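Local coordinates for probable adhesion protein (Pseudomonas aeruginosa PAO1, PDB 6R3Z) that binds divalent metal ions as a solute-binding protein of a bacterial transport system, probably delivering ferrous iron for uptake, at residues A[41-44]-A[45-48]. Numbering follows the deposited sequence.
Sequences HAYE and PRAE. With NI (nickel (II) ion), chain B; EDO (1,2-ethanediol), chain G.
Tyr43 runs its ring alongside the extended backbone that follows it, and its hydroxyl accepts a hydrogen bond from the backbone of Arg46 (N to Tyr43 OH 3.2 Å, 154° at the hydrogen). With CG anti to the backbone N (chi1 174°), the phenol reaches forward past Pro45, whose CA lies 3.6 Å from Tyr43 CE2. Tyrosine suits this buried place: its ring packs against the chain while its OH bonds polar partners. Pro45 offers no N-H and restrains the backbone where the ring lies along it. The Arg46 side chain crosses that of Tyr43 at about a right angle, its CG 4.0 Å from Tyr43 OH and its guanidinium plane turned 66° from the ring. The same oxygen, Asp49 OD2, receives the Tyr43 hydroxyl bond and the salt bridge from Arg46 NE. His41 uses both ring nitrogens: NE2 binds the nickel ion (2.2 Å) with His66, His111, His177, His199 and His250, and ND1 is hydrogen-bonded to Asn39 OD1, which fixes the ring's rotation. Residues 41-46 end the loop from strand 29-32 to helix 47-53, carrying the metal ligand at one end and the helix N-cap, Arg46, at the other, with Tyr43 and Pro45 packing on Met73 of helix 68-76.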
ATOM      1  N   HIS A  41       8.834   3.804  -6.225  1.00 24.71           N
ATOM      2  CA  HIS A  41      10.001   2.938  -6.020  1.00 24.52           C
ATOM      3  C   HIS A  41      11.256   3.491  -6.709  1.00 29.86           C
ATOM      4  O   HIS A  41      12.362   3.206  -6.265  1.00 29.88           O
ATOM      5  CB  HIS A  41       9.743   1.522  -6.538  1.00 24.85           C
ATOM      6  CG  HIS A  41       8.595   0.849  -5.849  1.00 25.59           C
ATOM      7  ND1 HIS A  41       7.318   0.910  -6.361  1.00 26.40           N
ATOM      8  CD2 HIS A  41       8.559   0.192  -4.664  1.00 26.21           C
ATOM      9  CE1 HIS A  41       6.547   0.261  -5.496  1.00 24.63           C
ATOM     10  NE2 HIS A  41       7.259  -0.192  -4.463  1.00 24.94           N
ATOM     11  N   ALA A  42      11.078   4.247  -7.798  1.00 27.72           N
ATOM     12  CA  ALA A  42      12.175   4.787  -8.601  1.00 28.75           C
ATOM     13  C   ALA A  42      12.358   6.319  -8.505  1.00 32.81           C
ATOM     14  O   ALA A  42      13.366   6.847  -8.983  1.00 33.27           O
ATOM     15  CB  ALA A  42      11.997   4.364 -10.053  1.00 29.93           C
ATOM     16  N   TYR A  43      11.414   7.017  -7.870  1.00 30.01           N
ATOM     17  CA  TYR A  43      11.434   8.470  -7.726  1.00 30.51           C
ATOM     18  C   TYR A  43      12.667   9.011  -7.018  1.00 36.78           C
ATOM     19  O   TYR A  43      12.992   8.593  -5.900  1.00 36.32           O
ATOM     20  CB  TYR A  43      10.159   8.994  -7.013  1.00 30.24           C
ATOM     21  CG  TYR A  43      10.228  10.485  -6.733  1.00 29.82           C
ATOM     22  CD1 TYR A  43       9.849  11.415  -7.699  1.00 29.85           C
ATOM     23  CD2 TYR A  43      10.702  10.964  -5.510  1.00 30.09           C
ATOM     24  CE1 TYR A  43       9.937  12.786  -7.456  1.00 29.31           C
ATOM     25  CE2 TYR A  43      10.809  12.329  -5.262  1.00 31.31           C
ATOM     26  CZ  TYR A  43      10.444  13.239  -6.246  1.00 36.51           C
ATOM     27  OH  TYR A  43      10.555  14.584  -5.997  1.00 34.54           O
ATOM     28  N   GLU A  44      13.305   9.995  -7.656  1.00 36.41           N
ATOM     29  CA  GLU A  44      14.452  10.711  -7.113  1.00 37.19           C
ATOM     30  C   GLU A  44      14.042  12.166  -6.838  1.00 40.11           C
ATOM     31  O   GLU A  44      13.485  12.809  -7.738  1.00 39.06           O
ATOM     32  CB  GLU A  44      15.647  10.656  -8.083  1.00 39.48           C
ATOM     33  CG  GLU A  44      16.806   9.846  -7.534  1.00 54.72           C
ATOM     34  CD  GLU A  44      17.177   8.631  -8.362  1.00 84.02           C
ATOM     35  OE1 GLU A  44      17.692   8.813  -9.489  1.00 70.01           O
ATOM     36  OE2 GLU A  44      16.964   7.496  -7.877  1.00 88.09           O
ATOM     37  N   PRO A  45      14.294  12.702  -5.609  1.00 37.04           N
ATOM     38  CA  PRO A  45      13.915  14.108  -5.319  1.00 36.62           C
ATOM     39  C   PRO A  45      14.296  15.135  -6.395  1.00 38.32           C
ATOM     40  O   PRO A  45      15.432  15.150  -6.864  1.00 37.59           O
ATOM     41  CB  PRO A  45      14.612  14.407  -3.985  1.00 38.84           C
ATOM     42  CG  PRO A  45      14.790  13.066  -3.328  1.00 42.98           C
ATOM     43  CD  PRO A  45      14.948  12.059  -4.443  1.00 38.38           C
ATOM     44  N   ARG A  46      13.314  15.949  -6.810  1.00 34.04           N
ATOM     45  CA  ARG A  46      13.439  17.042  -7.781  1.00 34.05           C
ATOM     46  C   ARG A  46      13.321  18.359  -7.014  1.00 34.69           C
ATOM     47  O   ARG A  46      12.505  18.443  -6.082  1.00 32.63           O
ATOM     48  CB  ARG A  46      12.308  17.000  -8.836  1.00 35.58           C
ATOM     49  CG  ARG A  46      12.095  15.663  -9.565  1.00 44.95           C
ATOM     50  CD  ARG A  46      11.048  15.760 -10.676  1.00 46.97           C
ATOM     51  NE  ARG A  46       9.789  16.375 -10.224  1.00 42.62           N
ATOM     52  CZ  ARG A  46       8.945  17.036 -11.012  1.00 55.51           C
ATOM     53  NH1 ARG A  46       9.193  17.157 -12.314  1.00 41.44           N
ATOM     54  NH2 ARG A  46       7.853  17.594 -10.503  1.00 35.57           N
ATOM     55  N   ALA A  47      14.078  19.401  -7.439  1.00 29.84           N
ATOM     56  CA  ALA A  47      14.052  20.731  -6.815  1.00 29.34           C
ATOM     57  C   ALA A  47      12.617  21.281  -6.755  1.00 32.28           C
ATOM     58  O   ALA A  47      12.210  21.797  -5.719  1.00 30.13           O
ATOM     59  CB  ALA A  47      14.965  21.698  -7.572  1.00 30.61           C
ATOM     60  N   GLU A  48      11.827  21.068  -7.838  1.00 29.86           N
ATOM     61  CA  GLU A  48      10.441  21.521  -7.989  1.00 30.27           C
ATOM     62  C   GLU A  48       9.554  20.973  -6.851  1.00 33.01           C
ATOM     63  O   GLU A  48       8.702  21.692  -6.303  1.00 34.52           O
ATOM     64  CB  GLU A  48       9.914  21.057  -9.363  1.00 31.58           C
ATOM     65  CG  GLU A  48       8.536  21.590  -9.724  1.00 37.18           C
ATOM     66  CD  GLU A  48       8.472  22.979 -10.338  1.00 49.62           C
ATOM     67  OE1 GLU A  48       9.492  23.709 -10.353  1.00 38.93           O
ATOM     68  OE2 GLU A  48       7.370  23.339 -10.808  1.00 41.17           O
TER
HETATM   69 NI    NI B 401       6.467  -1.409  -2.830  1.00 22.78          NI
HETATM   70  C1  EDO G 406      12.442   0.521  -4.165  1.00 56.90           C
HETATM   71  O1  EDO G 406      12.248   1.480  -3.139  1.00 55.01           O
HETATM   72  C2  EDO G 406      13.937   0.490  -4.568  1.00 59.37           C
HETATM   73  O2  EDO G 406      14.052   0.564  -5.981  1.00 60.74           O